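Local coordinates for protein ribosome-binding factor A (Thermus thermophilus, PDB 2DYJ) that assists late maturation of the 30S ribosomal subunit, binding free 30S subunits and supporting efficient processing of 16S rRNA, at residues V44-V49 and R84-P89. Sequence-based numbering, arbitrary orientation.
Sequences VLSVYV and RLEFLP
Glu86 O accepts the backbone N-H of Val47 at 2.8 Å and also takes a CA-H...O contact from Ser46 CA. This belongs to the parallel ladder that joins the central strand 44-50 to the edge strand 84-89 in the three-stranded sheet of this KH-type domain; helices 55-64 and 66-74 lie in the connection between them. Further rungs run from Leu45 N to Arg84 O, from Glu86 N to Leu45 O, from Leu88 N to Val47 O (2.9 Å) and from Val49 N to Leu88 O. On the helix-covered face, the Phe87 ring lies alongside Val47, its CD1 3.8 Å from Val47 CB, and Leu85 CD2 meets both CB and CD2 of Leu45. The other face carries Ser46, whose OG donates to Glu86 OE1 at 2.9 Å; the extended glutamate chain, CG anti to the backbone N (chi1 176°), brings the carboxylate there. Tyr48 CE1 packs against Leu88 CD1 at 3.4 Å. Replacing Tyr48 with an alanine would probably leave Leu88 CD1 without its aromatic neighbour and open a gap on this face. Pro89 O lies in the plane of the Tyr48 ring, at its edge, 3.7 Å from Tyr48 CD1.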
# COMPACT_ATOMS: atom_id res chain seq x y z
N VAL A 44 10.47 3.43 3.83
CA VAL A 44 9.35 2.51 3.95
C VAL A 44 8.02 3.24 4.02
O VAL A 44 7.89 4.26 4.69
CB VAL A 44 9.48 1.64 5.22
CG1 VAL A 44 8.24 0.73 5.39
CG2 VAL A 44 10.76 0.83 5.17
N LEU A 45 7.02 2.68 3.35
CA LEU A 45 5.67 3.23 3.37
C LEU A 45 4.81 2.22 4.11
O LEU A 45 4.73 1.04 3.72
CB LEU A 45 5.13 3.42 1.94
CG LEU A 45 3.74 4.07 1.84
CD1 LEU A 45 3.89 5.56 2.13
CD2 LEU A 45 3.13 3.86 0.48
N SER A 46 4.20 2.66 5.20
CA SER A 46 3.29 1.81 5.97
C SER A 46 1.94 2.05 5.32
O SER A 46 1.53 3.20 5.16
CB SER A 46 3.25 2.23 7.44
OG SER A 46 4.50 1.97 8.05
N VAL A 47 1.26 0.97 4.96
CA VAL A 47 -0.02 1.03 4.26
C VAL A 47 -1.08 0.38 5.14
O VAL A 47 -0.99 -0.80 5.44
CB VAL A 47 0.08 0.24 2.93
CG1 VAL A 47 -1.22 0.38 2.13
CG2 VAL A 47 1.29 0.74 2.11
N TYR A 48 -2.06 1.17 5.56
CA TYR A 48 -3.11 0.69 6.46
C TYR A 48 -4.36 0.33 5.66
O TYR A 48 -4.93 1.17 4.97
CB TYR A 48 -3.40 1.78 7.49
CG TYR A 48 -2.16 2.18 8.28
CD1 TYR A 48 -1.75 1.47 9.41
CD2 TYR A 48 -1.34 3.21 7.83
CE1 TYR A 48 -0.56 1.78 10.07
CE2 TYR A 48 -0.15 3.53 8.48
CZ TYR A 48 0.24 2.82 9.59
OH TYR A 48 1.42 3.15 10.21
N VAL A 49 -4.79 -0.92 5.77
CA VAL A 49 -5.92 -1.37 4.98
C VAL A 49 -7.11 -1.95 5.74
O VAL A 49 -6.96 -2.46 6.85
CB VAL A 49 -5.45 -2.45 3.98
CG1 VAL A 49 -4.40 -1.87 3.07
CG2 VAL A 49 -4.88 -3.66 4.74
N ARG A 84 9.74 0.73 0.26
CA ARG A 84 9.27 -0.65 0.28
C ARG A 84 7.98 -0.54 1.07
O ARG A 84 7.80 0.41 1.81
CB ARG A 84 10.27 -1.58 0.96
CG ARG A 84 11.63 -1.59 0.26
CD ARG A 84 11.49 -1.60 -1.28
NE ARG A 84 10.76 -2.77 -1.78
CZ ARG A 84 10.89 -3.23 -3.03
NH1 ARG A 84 11.72 -2.61 -3.87
NH2 ARG A 84 10.21 -4.29 -3.45
N LEU A 85 7.09 -1.52 0.92
CA LEU A 85 5.78 -1.45 1.58
C LEU A 85 5.58 -2.38 2.76
O LEU A 85 5.97 -3.55 2.70
CB LEU A 85 4.70 -1.76 0.55
CG LEU A 85 4.94 -1.03 -0.79
CD1 LEU A 85 3.98 -1.54 -1.89
CD2 LEU A 85 4.74 0.47 -0.56
N GLU A 86 4.96 -1.86 3.81
CA GLU A 86 4.65 -2.65 5.00
C GLU A 86 3.12 -2.57 5.10
O GLU A 86 2.56 -1.48 5.10
CB GLU A 86 5.29 -2.02 6.23
CG GLU A 86 4.94 -2.73 7.52
CD GLU A 86 5.36 -1.94 8.75
OE1 GLU A 86 5.52 -0.70 8.64
OE2 GLU A 86 5.50 -2.55 9.82
N PHE A 87 2.45 -3.72 5.18
CA PHE A 87 0.99 -3.70 5.23
C PHE A 87 0.48 -3.97 6.63
O PHE A 87 0.85 -4.97 7.26
CB PHE A 87 0.44 -4.71 4.25
CG PHE A 87 0.86 -4.42 2.83
CD1 PHE A 87 0.19 -3.46 2.08
CD2 PHE A 87 1.95 -5.08 2.27
CE1 PHE A 87 0.60 -3.16 0.77
CE2 PHE A 87 2.37 -4.80 0.95
CZ PHE A 87 1.69 -3.83 0.21
N LEU A 88 -0.39 -3.07 7.11
CA LEU A 88 -0.94 -3.17 8.46
C LEU A 88 -2.46 -3.02 8.46
O LEU A 88 -3.05 -2.48 7.54
CB LEU A 88 -0.34 -2.05 9.33
CG LEU A 88 1.20 -2.05 9.44
CD1 LEU A 88 1.71 -0.72 9.98
CD2 LEU A 88 1.64 -3.19 10.34
N PRO A 89 -3.11 -3.52 9.52
CA PRO A 89 -4.57 -3.42 9.63
C PRO A 89 -4.93 -1.94 9.86
O PRO A 89 -4.13 -1.18 10.43
CB PRO A 89 -4.88 -4.28 10.85
CG PRO A 89 -3.65 -4.12 11.70
CD PRO A 89 -2.54 -4.25 10.67